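Local coordinates for protein probable starch synthase 4, chloroplastic/amyloplastic (Arabidopsis thaliana, PDB 6GNE) that is probably a plastid starch synthase of the GT-B fold, in which two Rossmann-like domains face each other across a cleft that holds adenosine-5'-diphosphate and a glycan, at residues A[155-160]-A[167-172]; A[324-329]-A[444-449]. All blocks are in the same frame, centred on the assembly; numbering follows the deposited sequence.

Contact 1. Residues A[155-160]-A[167-172]; sequences LYWDLY and SARICF. With GLC (alpha-D-glucopyranose), chain D.
Over one face of the Tyr156 ring lies the terminal methyl of Ile170, a CH-pi contact with CD1 3.9 Å from the ring centroid. Trp157 CE2 meets the same ring at its edge. The indole of Trp157 is itself covered on both sides: Tyr156 CD2 lies over the centre of one face, and the glucose lies over the other, with its ring oxygen O5 3.2 Å from CZ3 and its C6 3.5 Å from CE3. A broad, flat tryptophan suits this place because it offers a platform to a sugar, as in many carbohydrate-binding sites; Trp157 and Asp158 belong to a small glycan pocket completed by Ile221, Phe222 and Asn224.

Tyrosine adds a polar tip to an apolar body. With CG anti to the backbone N (chi1 -178°), its ring extends toward the strand, and OH accepts the N-H of Ala168 at 2.9 Å and 152°. The small CB of Ala168 packs beside the same hydroxyl, 3.5 Å from OH. Ile170 serves both aromatics, since its CG1 also reaches Trp157 NE1 at 3.7 Å, a nitrogen weakly bonded to Phe222 O.

Residues 155-160 of helix 152-160 run roughly against the direction of strand residues 169-172, at 149° between their N-to-C directions; strand 169-174 is flanked in the sheet by strands 141-145 and 225-228, while helix 117-134 packs against Leu155 and Tyr160.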
loop_
_atom_site.group_PDB
_atom_site.type_symbol
_atom_site.label_atom_id
_atom_site.label_comp_id
_atom_site.label_asym_id
_atom_site.label_seq_id
_atom_site.Cartn_x
_atom_site.Cartn_y
_atom_site.Cartn_z
ATOM N N LEU A 155 -5.383 -4.735 23.065
ATOM C CA LEU A 155 -4.245 -5.074 23.920
ATOM C C LEU A 155 -3.761 -3.890 24.751
ATOM O O LEU A 155 -3.620 -4.004 25.990
ATOM C CB LEU A 155 -3.090 -5.666 23.110
ATOM C CG LEU A 155 -3.284 -7.136 22.687
ATOM C CD1 LEU A 155 -2.263 -7.586 21.658
ATOM C CD2 LEU A 155 -3.222 -8.060 23.885
ATOM N N TYR A 156 -3.565 -2.748 24.091
ATOM C CA TYR A 156 -3.084 -1.547 24.781
ATOM C C TYR A 156 -3.992 -1.157 25.942
ATOM O O TYR A 156 -3.511 -0.952 27.049
ATOM C CB TYR A 156 -2.945 -0.368 23.816
ATOM C CG TYR A 156 -2.395 0.881 24.469
ATOM C CD1 TYR A 156 -1.064 0.964 24.820
ATOM C CD2 TYR A 156 -3.209 1.975 24.739
ATOM C CE1 TYR A 156 -0.550 2.116 25.408
ATOM C CE2 TYR A 156 -2.711 3.133 25.318
ATOM C CZ TYR A 156 -1.384 3.201 25.650
ATOM O OH TYR A 156 -0.876 4.331 26.240
ATOM N N TRP A 157 -5.298 -1.079 25.677
ATOM C CA TRP A 157 -6.256 -0.616 26.679
ATOM C C TRP A 157 -6.508 -1.646 27.785
ATOM O O TRP A 157 -6.604 -1.283 28.947
ATOM C CB TRP A 157 -7.568 -0.160 26.016
ATOM C CG TRP A 157 -7.359 1.069 25.188
ATOM C CD1 TRP A 157 -7.539 1.183 23.862
ATOM C CD2 TRP A 157 -6.887 2.352 25.639
ATOM N NE1 TRP A 157 -7.208 2.455 23.439
ATOM C CE2 TRP A 157 -6.795 3.186 24.514
ATOM C CE3 TRP A 157 -6.549 2.879 26.899
ATOM C CZ2 TRP A 157 -6.381 4.523 24.591
ATOM C CZ3 TRP A 157 -6.129 4.211 26.981
ATOM C CH2 TRP A 157 -6.060 5.017 25.826
ATOM N N ASP A 158 -6.577 -2.920 27.425
ATOM C CA ASP A 158 -6.876 -3.973 28.389
ATOM C C ASP A 158 -5.664 -4.403 29.215
ATOM O O ASP A 158 -5.806 -4.662 30.398
ATOM C CB ASP A 158 -7.571 -5.147 27.679
ATOM C CG ASP A 158 -9.007 -4.806 27.221
ATOM O OD1 ASP A 158 -9.471 -3.631 27.309
ATOM O OD2 ASP A 158 -9.686 -5.750 26.753
ATOM N N LEU A 159 -4.465 -4.390 28.636
ATOM C CA LEU A 159 -3.277 -4.918 29.339
ATOM C C LEU A 159 -2.063 -3.991 29.552
ATOM O O LEU A 159 -1.171 -4.346 30.349
ATOM C CB LEU A 159 -2.819 -6.193 28.641
ATOM C CG LEU A 159 -3.870 -7.315 28.524
ATOM C CD1 LEU A 159 -3.386 -8.453 27.630
ATOM C CD2 LEU A 159 -4.310 -7.834 29.894
ATOM N N TYR A 160 -2.000 -2.836 28.884
ATOM C CA TYR A 160 -0.792 -1.994 28.953
ATOM C C TYR A 160 -0.951 -0.580 29.522
ATOM O O TYR A 160 -0.018 -0.089 30.167
ATOM C CB TYR A 160 -0.099 -1.951 27.594
ATOM C CG TYR A 160 0.575 -3.260 27.262
ATOM C CD1 TYR A 160 -0.164 -4.334 26.774
ATOM C CD2 TYR A 160 1.947 -3.440 27.458
ATOM C CE1 TYR A 160 0.439 -5.547 26.488
ATOM C CE2 TYR A 160 2.564 -4.651 27.148
ATOM C CZ TYR A 160 1.798 -5.697 26.668
ATOM O OH TYR A 160 2.383 -6.892 26.372
ATOM N N SER A 167 0.475 6.551 28.305
ATOM C CA SER A 167 0.849 7.828 27.682
ATOM C C SER A 167 0.201 8.078 26.289
ATOM O O SER A 167 -0.009 9.232 25.896
ATOM C CB SER A 167 2.398 7.916 27.559
ATOM O OG SER A 167 2.948 6.926 26.679
ATOM N N ALA A 168 -0.105 7.002 25.557
ATOM C CA ALA A 168 -0.396 7.091 24.138
ATOM C C ALA A 168 -1.871 7.114 23.783
ATOM O O ALA A 168 -2.705 6.544 24.456
ATOM C CB ALA A 168 0.280 5.950 23.408
ATOM N N ARG A 169 -2.160 7.812 22.699
ATOM C CA ARG A 169 -3.370 7.633 21.903
ATOM C C ARG A 169 -3.106 6.591 20.809
ATOM O O ARG A 169 -1.998 6.522 20.271
ATOM C CB ARG A 169 -3.723 8.930 21.194
ATOM C CG ARG A 169 -4.850 9.733 21.765
ATOM C CD ARG A 169 -4.492 10.461 23.028
ATOM N NE ARG A 169 -5.026 9.754 24.177
ATOM C CZ ARG A 169 -6.302 9.800 24.578
ATOM N NH1 ARG A 169 -7.218 10.477 23.868
ATOM N NH2 ARG A 169 -6.671 9.141 25.688
ATOM N N ILE A 170 -4.150 5.844 20.449
ATOM C CA ILE A 170 -4.059 4.803 19.424
ATOM C C ILE A 170 -4.680 5.297 18.122
ATOM O O ILE A 170 -5.814 5.801 18.099
ATOM C CB ILE A 170 -4.727 3.478 19.880
ATOM C CG1 ILE A 170 -4.212 3.040 21.269
ATOM C CG2 ILE A 170 -4.495 2.363 18.864
ATOM C CD1 ILE A 170 -2.711 2.989 21.386
ATOM N N CYS A 171 -3.904 5.186 17.044
ATOM C CA CYS A 171 -4.385 5.440 15.697
ATOM C C CYS A 171 -4.371 4.115 14.953
ATOM O O CYS A 171 -3.420 3.324 15.052
ATOM C CB CYS A 171 -3.509 6.474 14.996
ATOM S SG CYS A 171 -4.052 7.006 13.341
ATOM N N PHE A 172 -5.455 3.860 14.230
ATOM C CA PHE A 172 -5.548 2.677 13.361
ATOM C C PHE A 172 -5.846 3.081 11.930
ATOM O O PHE A 172 -6.792 3.808 11.680
ATOM C CB PHE A 172 -6.630 1.741 13.868
ATOM C CG PHE A 172 -6.854 0.568 12.983
ATOM C CD1 PHE A 172 -5.883 -0.383 12.838
ATOM C CD2 PHE A 172 -8.050 0.395 12.318
ATOM C CE1 PHE A 172 -6.070 -1.479 12.029
ATOM C CE2 PHE A 172 -8.267 -0.708 11.517
ATOM C CZ PHE A 172 -7.264 -1.645 11.370
HETATM C C1 GLC D . -9.656 6.010 27.017
HETATM C C2 GLC D . -10.018 5.963 25.536
HETATM C C3 GLC D . -11.073 4.886 25.274
HETATM C C4 GLC D . -10.677 3.560 25.902
HETATM C C5 GLC D . -10.304 3.694 27.372
HETATM C C6 GLC D . -9.838 2.354 27.961
HETATM O O1 GLC D . -10.769 6.550 27.756
HETATM O O2 GLC D . -10.503 7.257 25.159
HETATM O O3 GLC D . -11.269 4.656 23.880
HETATM O O4 GLC D . -11.805 2.714 25.846
HETATM O O5 GLC D . -9.290 4.703 27.499
HETATM O O6 GLC D . -10.753 1.855 28.952
#

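Contact 2. Residues A[324-329]-A[444-449]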
loop_
_atom_site.group_PDB
_atom_site.type_symbol
_atom_site.label_atom_id
_atom_site.label_comp_id
_atom_site.label_asym_id
_atom_site.label_seq_id
_atom_site.Cartn_x
_atom_site.Cartn_y
_atom_site.Cartn_z
ATOM N N VAL A 324 -8.447 -7.974 -13.318
ATOM C CA VAL A 324 -7.564 -8.780 -14.156
ATOM C C VAL A 324 -8.128 -9.142 -15.532
ATOM O O VAL A 324 -7.340 -9.315 -16.474
ATOM C CB VAL A 324 -7.101 -10.086 -13.475
ATOM C CG1 VAL A 324 -5.970 -9.746 -12.494
ATOM C CG2 VAL A 324 -8.262 -10.868 -12.861
ATOM N N HIS A 325 -9.464 -9.265 -15.640
ATOM C CA HIS A 325 -10.094 -9.519 -16.937
ATOM C C HIS A 325 -9.895 -8.310 -17.859
ATOM O O HIS A 325 -9.652 -8.504 -19.057
ATOM C CB HIS A 325 -11.589 -9.904 -16.808
ATOM C CG HIS A 325 -11.809 -11.218 -16.121
ATOM N ND1 HIS A 325 -11.258 -12.395 -16.581
ATOM C CD2 HIS A 325 -12.502 -11.540 -14.993
ATOM C CE1 HIS A 325 -11.597 -13.384 -15.769
ATOM N NE2 HIS A 325 -12.353 -12.892 -14.798
ATOM N N LEU A 326 -9.999 -7.104 -17.292
ATOM C CA LEU A 326 -9.713 -5.868 -18.018
ATOM C C LEU A 326 -8.244 -5.697 -18.375
ATOM O O LEU A 326 -7.938 -5.177 -19.434
ATOM C CB LEU A 326 -10.210 -4.631 -17.247
ATOM C CG LEU A 326 -11.726 -4.588 -17.100
ATOM C CD1 LEU A 326 -12.104 -3.434 -16.195
ATOM C CD2 LEU A 326 -12.412 -4.504 -18.490
ATOM N N ILE A 327 -7.343 -6.138 -17.507
ATOM C CA ILE A 327 -5.928 -6.117 -17.813
ATOM C C ILE A 327 -5.639 -7.065 -18.982
ATOM O O ILE A 327 -4.961 -6.685 -19.937
ATOM C CB ILE A 327 -5.075 -6.491 -16.606
ATOM C CG1 ILE A 327 -5.188 -5.376 -15.552
ATOM C CG2 ILE A 327 -3.622 -6.640 -16.991
ATOM C CD1 ILE A 327 -4.642 -5.716 -14.181
ATOM N N ARG A 328 -6.154 -8.290 -18.897
ATOM C CA ARG A 328 -6.087 -9.227 -20.004
ATOM C C ARG A 328 -6.581 -8.601 -21.321
ATOM O O ARG A 328 -5.877 -8.680 -22.329
ATOM C CB ARG A 328 -6.903 -10.454 -19.699
ATOM C CG ARG A 328 -6.816 -11.540 -20.758
ATOM C CD ARG A 328 -7.899 -12.573 -20.629
ATOM N NE ARG A 328 -7.422 -13.838 -21.194
ATOM C CZ ARG A 328 -7.446 -14.170 -22.496
ATOM N NH1 ARG A 328 -6.987 -15.366 -22.882
ATOM N NH2 ARG A 328 -7.910 -13.322 -23.425
ATOM N N HIS A 329 -7.760 -7.981 -21.299
ATOM C CA HIS A 329 -8.326 -7.349 -22.482
ATOM C C HIS A 329 -7.433 -6.257 -23.019
ATOM O O HIS A 329 -7.242 -6.134 -24.215
ATOM C CB HIS A 329 -9.718 -6.772 -22.211
ATOM C CG HIS A 329 -10.263 -5.962 -23.349
ATOM N ND1 HIS A 329 -10.555 -6.514 -24.572
ATOM C CD2 HIS A 329 -10.542 -4.636 -23.460
ATOM C CE1 HIS A 329 -11.011 -5.571 -25.383
ATOM N NE2 HIS A 329 -11.018 -4.420 -24.732
ATOM N N GLN A 444 -16.147 4.666 -16.183
ATOM C CA GLN A 444 -17.019 4.297 -15.099
ATOM C C GLN A 444 -17.184 2.769 -14.981
ATOM O O GLN A 444 -16.754 2.163 -14.012
ATOM C CB GLN A 444 -18.360 5.016 -15.245
ATOM C CG GLN A 444 -19.225 5.010 -13.979
ATOM C CD GLN A 444 -18.537 5.694 -12.753
ATOM O OE1 GLN A 444 -18.564 6.950 -12.624
ATOM N NE2 GLN A 444 -17.894 4.867 -11.859
ATOM N N THR A 445 -17.779 2.155 -15.980
ATOM C CA THR A 445 -18.224 0.773 -15.889
ATOM C C THR A 445 -17.075 -0.202 -16.066
ATOM O O THR A 445 -16.258 -0.012 -16.958
ATOM C CB THR A 445 -19.245 0.458 -16.996
ATOM O OG1 THR A 445 -20.043 1.621 -17.254
ATOM C CG2 THR A 445 -20.139 -0.734 -16.585
ATOM N N ALA A 446 -17.069 -1.274 -15.273
ATOM C CA ALA A 446 -16.009 -2.265 -15.290
ATOM C C ALA A 446 -16.197 -3.309 -16.388
ATOM O O ALA A 446 -16.291 -4.484 -16.109
ATOM C CB ALA A 446 -15.952 -2.932 -13.937
ATOM N N ASP A 447 -16.256 -2.871 -17.641
ATOM C CA ASP A 447 -16.389 -3.770 -18.795
ATOM C C ASP A 447 -15.509 -3.299 -19.983
ATOM O O ASP A 447 -14.909 -2.197 -19.936
ATOM C CB ASP A 447 -17.865 -3.958 -19.181
ATOM C CG ASP A 447 -18.561 -2.663 -19.623
ATOM O OD1 ASP A 447 -17.912 -1.632 -19.884
ATOM O OD2 ASP A 447 -19.813 -2.675 -19.719
ATOM N N GLU A 448 -15.418 -4.121 -21.023
ATOM C CA GLU A 448 -14.522 -3.829 -22.128
ATOM C C GLU A 448 -14.942 -2.568 -22.878
ATOM O O GLU A 448 -14.132 -1.749 -23.259
ATOM C CB GLU A 448 -14.430 -5.012 -23.074
ATOM C CG GLU A 448 -13.839 -6.263 -22.431
ATOM C CD GLU A 448 -13.627 -7.406 -23.412
ATOM O OE1 GLU A 448 -13.954 -7.301 -24.665
ATOM O OE2 GLU A 448 -13.128 -8.424 -22.876
ATOM N N GLN A 449 -16.233 -2.402 -23.042
ATOM C CA GLN A 449 -16.788 -1.217 -23.672
ATOM C C GLN A 449 -16.295 0.082 -22.965
ATOM O O GLN A 449 -15.771 0.987 -23.609
ATOM C CB GLN A 449 -18.316 -1.311 -23.642
ATOM C CG GLN A 449 -19.050 -0.681 -24.798
ATOM C CD GLN A 449 -20.126 0.328 -24.331
ATOM O OE1 GLN A 449 -21.357 0.066 -24.371
ATOM N NE2 GLN A 449 -19.654 1.492 -23.871
HETATM O O HOH W 1 -12.813 -9.118 -20.224
#
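The N-terminal end of helix 448-464 meets the side of helix 324-336 here, with Leu326 packed against the backbone that leads into the new helix. Asp447 is the N-cap: its OD1 accepts the N-H of Gly450, a natural task for a short carboxylate. Just before it, Ala446 centres an inverse gamma turn. The forked end of Leu326 lets its two methyls meet two successive residues of this backbone, CD1 4.1 Å from Ala446 C and CD2 3.6 Å from Asp447 C.

Both helices belong to the C-terminal of the two Rossmann-like domains of the GT-B fold: helix 324-336 makes the beta-alpha-beta crossover between the parallel strands 311-317 and 340-346, and helix 448-464 follows strand 441-443, which lies at one edge of that sheet.

At the solvent-facing end, Glu448 lies across one face of the His329 imidazole. Its CG sits 3.8 Å from the ring centroid, and beyond CG the extended chain lays the carboxylate nearly flat on the ring, the planes 11° apart. That closeness could favour a protonated histidine, whose NE2 is hydrogen-bonded to Asn452 OD1. A water donates to Glu448 OE2 at 2.8 Å and, weakly, to His325 O.

Overall arrangement
From the N terminus, the chain first builds the domain containing the mixed sheet, where contact 1 closes a short loop: only six residues separate helix 152-160 from the segment 167-172, so the helix folds back on the strand that follows it. The chain then crosses to the second domain, where contact 2 closes a far longer loop of 114 residues, joining the first crossover helix of the parallel sheet to the helix that follows its last strand. The two loops are in series, neither enclosing nor crossing the other. Their centres lie about 43 Å apart on opposite sides of the chain's centre; each joins parts of one domain, neither bridges the two, and contact 1 alone meets a bound glucose.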